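Local coordinates for protein immunoreactive 84kD antigen PG93 (PDB 5M11) that probably serves as an essential cell-surface component of the type-IX secretion system and binds calcium and zinc ions, at residues A18-E23 with V35-L40; A267-V272 with I283-E288; A422-I427 with G437-V442; A468-M473 with V483-R488. All coordinates share one frame; numbering follows the deposited sequence.

Contact 1. Residues A18-E23 with V35-L40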
# COMPACT_ATOMS: atom_id res chain seq x y z
N ALA A 18 -0.83 3.59 7.01
CA ALA A 18 -0.17 3.44 8.29
C ALA A 18 0.83 4.60 8.62
O ALA A 18 1.54 5.11 7.74
CB ALA A 18 0.58 2.11 8.31
N ILE A 19 0.89 4.98 9.91
CA ILE A 19 1.81 6.01 10.37
C ILE A 19 3.05 5.26 10.91
O ILE A 19 4.01 5.08 10.16
CB ILE A 19 1.10 7.01 11.33
CG1 ILE A 19 0.31 8.05 10.49
CG2 ILE A 19 2.05 7.72 12.28
CD1 ILE A 19 -1.17 7.70 10.26
N HIS A 20 3.00 4.72 12.14
CA HIS A 20 4.05 3.90 12.74
C HIS A 20 5.48 4.66 12.76
O HIS A 20 5.60 5.69 13.44
CB HIS A 20 4.06 2.50 12.03
CG HIS A 20 5.09 1.48 12.44
ND1 HIS A 20 5.76 1.56 13.65
CD2 HIS A 20 5.53 0.39 11.76
CE1 HIS A 20 6.59 0.54 13.66
NE2 HIS A 20 6.49 -0.19 12.55
N LYS A 21 6.51 4.13 12.04
CA LYS A 21 7.92 4.54 12.05
C LYS A 21 8.20 5.95 11.49
O LYS A 21 8.49 6.07 10.30
CB LYS A 21 8.74 3.49 11.27
CG LYS A 21 10.24 3.49 11.53
CD LYS A 21 10.91 2.54 10.56
CE LYS A 21 12.41 2.70 10.48
NZ LYS A 21 12.94 2.11 9.22
N THR A 22 8.20 6.99 12.36
CA THR A 22 8.47 8.39 11.99
C THR A 22 9.97 8.52 11.68
O THR A 22 10.80 8.51 12.58
CB THR A 22 7.94 9.35 13.08
OG1 THR A 22 6.53 9.19 13.12
CG2 THR A 22 8.26 10.82 12.81
N GLU A 23 10.28 8.61 10.38
CA GLU A 23 11.64 8.66 9.87
C GLU A 23 12.14 10.09 9.62
O GLU A 23 13.35 10.27 9.43
CB GLU A 23 11.73 7.82 8.59
CG GLU A 23 11.68 6.32 8.85
CD GLU A 23 11.22 5.43 7.72
OE1 GLU A 23 10.24 5.79 7.03
OE2 GLU A 23 11.78 4.32 7.58
N VAL A 35 7.19 12.49 8.56
CA VAL A 35 7.01 11.40 7.60
C VAL A 35 7.23 10.07 8.32
O VAL A 35 8.26 9.90 8.98
CB VAL A 35 7.93 11.55 6.36
CG1 VAL A 35 7.79 10.37 5.40
CG2 VAL A 35 7.69 12.88 5.64
N ALA A 36 6.27 9.15 8.16
CA ALA A 36 6.32 7.83 8.74
C ALA A 36 5.97 6.75 7.70
O ALA A 36 4.80 6.56 7.37
CB ALA A 36 5.40 7.76 9.94
N ASN A 37 7.01 6.08 7.15
CA ASN A 37 6.97 4.99 6.16
C ASN A 37 6.62 5.46 4.75
O ASN A 37 6.44 4.64 3.85
CB ASN A 37 6.03 3.84 6.60
CG ASN A 37 6.53 3.08 7.81
OD1 ASN A 37 7.66 2.55 7.82
ND2 ASN A 37 5.73 3.06 8.88
N GLY A 38 6.60 6.78 4.56
CA GLY A 38 6.30 7.41 3.27
C GLY A 38 5.05 8.24 3.32
O GLY A 38 4.69 8.90 2.33
N VAL A 39 4.37 8.22 4.48
CA VAL A 39 3.13 8.94 4.70
C VAL A 39 3.45 10.26 5.37
O VAL A 39 4.01 10.28 6.46
CB VAL A 39 2.09 8.11 5.50
CG1 VAL A 39 0.76 8.85 5.63
CG2 VAL A 39 1.88 6.74 4.85
N LEU A 40 3.12 11.37 4.69
CA LEU A 40 3.35 12.71 5.21
C LEU A 40 2.21 13.06 6.12
O LEU A 40 1.08 12.67 5.84
CB LEU A 40 3.48 13.74 4.05
CG LEU A 40 3.63 15.21 4.46
CD1 LEU A 40 5.03 15.53 4.91
CD2 LEU A 40 3.19 16.13 3.34
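The imidazole of His20 meets the carboxamide of Asn37 at a slant, their planes 52° apart. ND2 of Asn37 comes obliquely at the ring, nearest to His20 CB at 3.6 Å. One face of the ring carries Lys21 CB, 4.2 Å above its centre. The amide is oriented, if only weakly, by a bent bond from Asn37 ND2 to Ile19 O at 2.9 Å; CG of Asn37 sits beside its backbone N (chi1 -68°), which carries ND2 to that carbonyl.

Ala36 to Val39 form a type I' turn, and Glu23 reaches over to it. Its OE1 accepts Asn37 N at 3.2 Å, the donor lying 37° out of the carboxylate plane, while OE2 takes Lys21 NZ in a salt bridge of 3.0 Å. The backbones join through Glu23 N and Val35 O, 2.8 Å apart. Separately, Ile19 CG2 rests 4.1 Å from Ala36 CB, and Thr22 OG1 bonds Tyr41 OH.

With one carboxylate oxygen on a turn N-H and the other on an ammonium group, Glu23 probably stays ionised, and through OE1 it links the start of strand 22-27 to the turn after strand 32-36.

Contact 2. Residues A267-V272 with I283-E288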
# COMPACT_ATOMS: atom_id res chain seq x y z
N ALA A 267 18.58 8.04 22.02
CA ALA A 267 18.92 6.94 21.13
C ALA A 267 18.03 6.91 19.88
O ALA A 267 16.94 7.48 19.87
CB ALA A 267 18.79 5.63 21.87
N ASP A 268 18.52 6.22 18.82
CA ASP A 268 17.85 5.94 17.55
C ASP A 268 17.04 7.16 17.07
O ASP A 268 15.81 7.18 17.17
CB ASP A 268 16.97 4.68 17.68
CG ASP A 268 17.63 3.44 18.30
OD1 ASP A 268 18.78 3.11 17.92
OD2 ASP A 268 16.96 2.75 19.12
N VAL A 269 17.76 8.17 16.57
CA VAL A 269 17.19 9.42 16.07
C VAL A 269 17.38 9.44 14.55
O VAL A 269 18.51 9.37 14.08
CB VAL A 269 17.80 10.67 16.76
CG1 VAL A 269 17.21 11.96 16.18
CG2 VAL A 269 17.61 10.61 18.27
N LEU A 270 16.26 9.53 13.81
CA LEU A 270 16.20 9.46 12.35
C LEU A 270 16.03 10.82 11.66
O LEU A 270 16.25 10.94 10.44
CB LEU A 270 15.03 8.54 11.96
CG LEU A 270 15.10 7.06 12.37
CD1 LEU A 270 13.90 6.31 11.86
CD2 LEU A 270 16.37 6.39 11.86
N GLY A 271 15.63 11.83 12.43
CA GLY A 271 15.42 13.17 11.90
C GLY A 271 15.22 14.20 12.97
O GLY A 271 14.88 13.85 14.10
N VAL A 272 15.50 15.47 12.64
CA VAL A 272 15.35 16.61 13.55
C VAL A 272 14.83 17.80 12.75
O VAL A 272 15.28 18.00 11.61
CB VAL A 272 16.64 17.00 14.36
CG1 VAL A 272 16.32 18.09 15.37
CG2 VAL A 272 17.26 15.81 15.08
N ILE A 283 12.07 15.88 17.24
CA ILE A 283 12.83 14.65 17.03
C ILE A 283 11.94 13.54 16.43
O ILE A 283 10.77 13.42 16.80
CB ILE A 283 13.42 14.20 18.43
CG1 ILE A 283 14.14 15.36 19.21
CG2 ILE A 283 14.33 12.97 18.37
CD1 ILE A 283 15.18 16.24 18.40
N ALA A 284 12.50 12.73 15.50
CA ALA A 284 11.88 11.55 14.90
C ALA A 284 12.61 10.33 15.47
O ALA A 284 13.82 10.16 15.26
CB ALA A 284 11.98 11.60 13.38
N LEU A 285 11.91 9.56 16.30
CA LEU A 285 12.50 8.41 16.99
C LEU A 285 12.12 7.11 16.31
O LEU A 285 12.44 6.03 16.81
CB LEU A 285 12.09 8.43 18.47
CG LEU A 285 12.65 9.63 19.25
CD1 LEU A 285 11.83 9.93 20.45
CD2 LEU A 285 14.08 9.39 19.63
N GLY A 286 11.50 7.22 15.15
CA GLY A 286 11.10 6.09 14.34
C GLY A 286 9.99 5.27 14.95
O GLY A 286 8.85 5.75 15.08
N GLU A 287 10.33 4.03 15.35
CA GLU A 287 9.40 3.04 15.88
C GLU A 287 8.64 3.58 17.12
O GLU A 287 7.57 3.05 17.46
CB GLU A 287 10.13 1.72 16.18
CG GLU A 287 9.64 0.54 15.34
CD GLU A 287 10.25 0.32 13.97
OE1 GLU A 287 11.50 0.30 13.86
OE2 GLU A 287 9.48 0.09 13.01
N GLU A 288 9.14 4.67 17.73
CA GLU A 288 8.48 5.35 18.84
C GLU A 288 7.57 6.41 18.25
O GLU A 288 6.38 6.41 18.54
CB GLU A 288 9.51 5.96 19.82
CG GLU A 288 8.92 6.51 21.11
CD GLU A 288 8.25 7.88 21.10
OE1 GLU A 288 8.34 8.61 20.08
OE2 GLU A 288 7.61 8.22 22.12
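Val272 and Ile283 lie side by side and point the same way, as expected of a non-hydrogen-bonded antiparallel pair, with Val272 CG1 3.7 Å from Ile283 CD1. Ile283 divides its two branches between two valines. Its CG1 stands beside the backbone N (chi1 -48°) and carries CD1 to Val272, whereas CG2 is turned to Val269, whose side chain slants across it with CG1 at 3.8 Å from that CG2. The second methyl of Val269, CG2, meets Leu285 CD2 at 4.0 Å, again at a slant. Leu285 sets off away from the opposite segment, yet its CD2 returns to within 3.4 Å of Ala267 O. Leu270 starts toward the facing segment and lays CD1 against Gly286 CA, 3.7 Å off; the positive phi of Gly286 favours glycine, and the lack of a side chain there leaves room for that methyl.

Two backbone bonds hold these side chains in register. Leu270 N donates to Ala284 O at 2.9 Å in an almost straight bond (172°). Ala284 N donates to Gly271 O at 3.0 Å, but from 38° above the carbonyl plane.

The aliphatic group made by Val269 and Val272 packs on Cys247 and Phe245 of strand 244-247. Ala284 and Leu270 instead touch Thr22 and Glu23 of strand 22-27. The hairpin of strands 271-273 and 280-284 thus lies between two other sheets, as the inner half of a blade does in a beta-propeller, and its four-stranded antiparallel sheet, strands in sequential order, is the layout typical of such a blade.

Contact 3. Residues A422-I427 with G437-V442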
# COMPACT_ATOMS: atom_id res chain seq x y z
N ALA A 422 7.25 -25.23 10.94
CA ALA A 422 5.94 -25.65 10.48
C ALA A 422 5.32 -24.51 9.68
O ALA A 422 4.96 -23.47 10.23
CB ALA A 422 5.06 -26.04 11.65
N ARG A 423 5.26 -24.70 8.36
CA ARG A 423 4.76 -23.70 7.43
C ARG A 423 3.30 -24.00 7.05
O ARG A 423 3.03 -24.93 6.29
CB ARG A 423 5.68 -23.60 6.21
CG ARG A 423 6.30 -24.90 5.75
CD ARG A 423 7.37 -24.65 4.71
NE ARG A 423 8.52 -23.93 5.26
CZ ARG A 423 9.79 -24.31 5.12
NH1 ARG A 423 10.08 -25.43 4.46
NH2 ARG A 423 10.77 -23.60 5.65
N VAL A 424 2.36 -23.19 7.61
CA VAL A 424 0.90 -23.33 7.48
C VAL A 424 0.27 -22.28 6.53
O VAL A 424 0.25 -21.08 6.85
CB VAL A 424 0.22 -23.23 8.90
CG1 VAL A 424 -1.27 -23.55 8.84
CG2 VAL A 424 0.91 -24.13 9.93
N LYS A 425 -0.30 -22.75 5.40
CA LYS A 425 -1.03 -21.91 4.43
C LYS A 425 -2.35 -22.62 4.02
O LYS A 425 -2.52 -23.77 4.39
CB LYS A 425 -0.17 -21.56 3.19
CG LYS A 425 -0.76 -20.38 2.44
CD LYS A 425 -0.04 -19.90 1.21
CE LYS A 425 -0.81 -18.67 0.77
NZ LYS A 425 -0.21 -17.98 -0.41
N ALA A 426 -3.27 -21.94 3.29
CA ALA A 426 -4.58 -22.44 2.80
C ALA A 426 -5.50 -22.94 3.95
O ALA A 426 -6.02 -24.07 3.88
CB ALA A 426 -4.38 -23.53 1.75
N ILE A 427 -5.75 -22.08 4.98
CA ILE A 427 -6.60 -22.42 6.14
C ILE A 427 -8.02 -21.87 5.99
O ILE A 427 -8.20 -20.68 5.72
CB ILE A 427 -6.00 -22.01 7.53
CG1 ILE A 427 -5.54 -20.52 7.56
CG2 ILE A 427 -4.90 -22.98 7.93
CD1 ILE A 427 -5.33 -19.90 8.98
N GLY A 437 -7.06 -27.17 6.87
CA GLY A 437 -5.89 -26.44 6.44
C GLY A 437 -4.85 -27.36 5.86
O GLY A 437 -4.93 -28.58 6.01
N THR A 438 -3.86 -26.76 5.21
CA THR A 438 -2.77 -27.49 4.59
C THR A 438 -1.42 -27.02 5.18
O THR A 438 -1.34 -25.93 5.76
CB THR A 438 -2.84 -27.36 3.05
OG1 THR A 438 -2.30 -26.09 2.66
CG2 THR A 438 -4.25 -27.57 2.49
N LEU A 439 -0.39 -27.88 5.06
CA LEU A 439 0.99 -27.66 5.54
C LEU A 439 1.96 -27.88 4.40
O LEU A 439 1.78 -28.80 3.59
CB LEU A 439 1.33 -28.62 6.69
CG LEU A 439 0.41 -28.68 7.90
CD1 LEU A 439 0.33 -30.10 8.45
CD2 LEU A 439 0.85 -27.73 8.98
N GLY A 440 3.01 -27.08 4.38
CA GLY A 440 4.04 -27.21 3.36
C GLY A 440 5.21 -28.10 3.73
O GLY A 440 5.58 -28.19 4.91
N ALA A 441 5.79 -28.74 2.69
CA ALA A 441 6.95 -29.64 2.64
C ALA A 441 6.93 -30.79 3.70
O ALA A 441 7.96 -31.06 4.33
CB ALA A 441 8.24 -28.82 2.77
N VAL A 442 5.78 -31.48 3.85
CA VAL A 442 5.58 -32.62 4.78
C VAL A 442 4.66 -33.66 4.14
O VAL A 442 3.86 -33.29 3.28
CB VAL A 442 5.02 -32.22 6.19
CG1 VAL A 442 6.10 -31.64 7.09
CG2 VAL A 442 3.81 -31.30 6.10
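Paired across an antiparallel hairpin, Val424 and Leu439 mark the contact between the first two strands of a four-stranded sheet, 422-429 and 435-439, which has the sequential order of a beta-propeller blade. The short strand axes approach to 5.1 Å, with N-to-C directions 144° apart. On one side of the sheet the two side chains lie alongside each other, Val424 CG2 being 3.7 Å from Leu439 CD2. The backbone bond at one end is nearly straight: Gly440 N reaches Arg423 O at 2.9 Å. Arg423 CG runs beside Gly440 O at 3.5 Å, and the edge of its guanidinium faces the Ala441 methyl; its charge is met by Asp421.

At the other end the pairing of Lys425 and Thr438 is weak, since the N of each lies 3.4 Å from the O of the other. Here the chain turns a corner at Ala426, whose CB leans on Thr438 OG1. A chi1 of 79° sets that hydroxyl between the backbone N and carbonyl carbon of its own residue and turns it to Lys425 O, to which it donates at 2.9 Å from 53° above the carbonyl plane. The Lys425 side chain extends away to Tyr317 OH.

Lys425 O therefore receives two donors from Thr438, one weak from the backbone and one from the side chain, so the hydroxyl probably compensates for long main-chain bonds at a buried carbonyl just where the strand bends.

Contact 4. Residues A468-M473 with V483-R488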
# COMPACT_ATOMS: atom_id res chain seq x y z
N ALA A 468 5.86 -28.57 -1.90
CA ALA A 468 6.40 -27.39 -1.23
C ALA A 468 5.31 -26.48 -0.63
O ALA A 468 5.36 -26.22 0.57
CB ALA A 468 7.26 -26.59 -2.20
N SER A 469 4.35 -25.99 -1.44
CA SER A 469 3.34 -25.08 -0.91
C SER A 469 2.06 -25.07 -1.71
O SER A 469 2.07 -25.06 -2.94
CB SER A 469 3.88 -23.66 -0.86
OG SER A 469 2.89 -22.73 -0.46
N PHE A 470 0.94 -25.05 -0.96
CA PHE A 470 -0.41 -24.90 -1.46
C PHE A 470 -0.73 -23.42 -1.43
O PHE A 470 0.04 -22.63 -0.87
CB PHE A 470 -1.41 -25.70 -0.60
CG PHE A 470 -1.51 -27.19 -0.84
CD1 PHE A 470 -2.29 -27.69 -1.87
CD2 PHE A 470 -0.89 -28.09 0.02
CE1 PHE A 470 -2.43 -29.08 -2.06
CE2 PHE A 470 -0.99 -29.47 -0.19
CZ PHE A 470 -1.77 -29.96 -1.22
N GLY A 471 -1.86 -23.03 -2.01
CA GLY A 471 -2.29 -21.64 -2.06
C GLY A 471 -3.35 -21.31 -1.05
O GLY A 471 -3.04 -21.04 0.11
N ASN A 472 -4.60 -21.33 -1.48
CA ASN A 472 -5.74 -21.00 -0.63
C ASN A 472 -6.85 -22.06 -0.76
O ASN A 472 -6.92 -22.77 -1.77
CB ASN A 472 -6.27 -19.60 -0.97
CG ASN A 472 -5.21 -18.52 -0.96
OD1 ASN A 472 -4.70 -18.11 -2.02
ND2 ASN A 472 -4.86 -18.07 0.23
N MET A 473 -7.69 -22.18 0.26
CA MET A 473 -8.73 -23.21 0.24
C MET A 473 -10.13 -22.62 0.10
O MET A 473 -10.48 -21.67 0.81
CB MET A 473 -8.64 -24.07 1.52
CG MET A 473 -9.59 -25.27 1.55
SD MET A 473 -9.46 -26.18 3.11
CE MET A 473 -7.81 -26.85 2.96
N VAL A 483 -8.10 -26.68 -3.36
CA VAL A 483 -6.83 -26.08 -2.93
C VAL A 483 -5.94 -25.92 -4.15
O VAL A 483 -5.70 -26.91 -4.83
CB VAL A 483 -6.09 -26.84 -1.77
CG1 VAL A 483 -5.16 -25.90 -1.02
CG2 VAL A 483 -7.05 -27.49 -0.79
N ASN A 484 -5.45 -24.69 -4.44
CA ASN A 484 -4.52 -24.42 -5.55
C ASN A 484 -3.07 -24.80 -5.15
O ASN A 484 -2.75 -24.80 -3.97
CB ASN A 484 -4.57 -22.95 -6.05
CG ASN A 484 -4.40 -21.84 -5.03
OD1 ASN A 484 -5.23 -21.61 -4.14
ND2 ASN A 484 -3.42 -20.99 -5.26
N ILE A 485 -2.23 -25.17 -6.14
CA ILE A 485 -0.82 -25.56 -5.88
C ILE A 485 0.09 -24.40 -6.27
O ILE A 485 0.17 -24.04 -7.45
CB ILE A 485 -0.35 -26.89 -6.59
CG1 ILE A 485 -1.48 -27.97 -6.68
CG2 ILE A 485 0.94 -27.45 -5.95
CD1 ILE A 485 -1.96 -28.63 -5.45
N LEU A 486 0.76 -23.81 -5.28
CA LEU A 486 1.68 -22.71 -5.55
C LEU A 486 3.07 -23.22 -5.95
O LEU A 486 3.73 -22.56 -6.75
CB LEU A 486 1.79 -21.76 -4.36
CG LEU A 486 0.69 -20.73 -4.16
CD1 LEU A 486 1.03 -19.82 -3.01
CD2 LEU A 486 0.45 -19.88 -5.41
N HIS A 487 3.51 -24.39 -5.39
CA HIS A 487 4.82 -24.99 -5.68
C HIS A 487 4.92 -26.50 -5.29
O HIS A 487 4.49 -26.88 -4.20
CB HIS A 487 5.93 -24.19 -4.95
CG HIS A 487 6.69 -23.26 -5.85
ND1 HIS A 487 6.35 -21.91 -5.96
CD2 HIS A 487 7.72 -23.52 -6.69
CE1 HIS A 487 7.19 -21.40 -6.85
NE2 HIS A 487 8.03 -22.34 -7.33
N ARG A 488 5.50 -27.34 -6.17
CA ARG A 488 5.79 -28.76 -5.88
C ARG A 488 7.17 -28.87 -5.27
O ARG A 488 7.34 -29.37 -4.16
CB ARG A 488 5.75 -29.66 -7.15
CG ARG A 488 4.40 -29.93 -7.81
CD ARG A 488 3.52 -30.91 -7.05
NE ARG A 488 3.94 -32.30 -7.15
CZ ARG A 488 3.36 -33.30 -6.49
NH1 ARG A 488 2.34 -33.06 -5.67
NH2 ARG A 488 3.80 -34.54 -6.63
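Phe470 packs across the inner hairpin of a propeller-like blade, strands 469-475 and 481-485, and its side chain can be traced from CB outward, beside side chains of the partner strand. CB leaves in a direction generally away from that strand, yet lies 3.7 Å from Asn484 O and 3.8 Å from Val483 CG1. With CG beside the backbone N (chi1 -79°), the ring stands off the strand, next to Val483 and Ile485. CD1 then meets Val483 CG1 at 3.5 Å, the two side chains crossing at about a right angle, and Asn484 O at 3.6 Å, which stands at the ring edge near its plane. One atom further, CE1 reaches Ile485 CD1 at 3.5 Å; this isoleucine runs beside the phenylalanine in the same direction. Thr438 of strand 435-439 also packs on Phe470, linking this blade to the neighbouring, preceding sheet.

The register is irregular on both sides of the ring. Leu486 and His487 both face Ser469, a classic beta bulge: Ser469 O accepts His487 N at 2.9 Å and Leu486 N more weakly. A second shift follows between Phe470 and Met473. Gly471 N donates to Asn484 O at 2.8 Å, after which the Asn484 side chain stands in for a backbone acceptor: Asn472 N donates to Asn484 OD1 at 2.7 Å, nearly straight (165°) but from 39° above the amide plane.

The four contacts follow one another along the chain, each closing before the next opens, and each joins the first two strands of a different four-stranded antiparallel sheet, contact 1 also including the turn into the third. They fall into two neighbouring pairs. Contacts 1 and 2 have centres 11 Å apart and touch, with Thr22 N probably bonded to Gly286 O, so the sheet of strand 22-27 abuts that of strand 271-273, far along the sequence. Contacts 3 and 4, centred 9 Å apart, touch where Lys425 and Ala426 meet Gly471. Between the pairs the centres lie 34 to 41 Å apart. This separation is consistent with two beta-propellers, the first closed by its early and late blades.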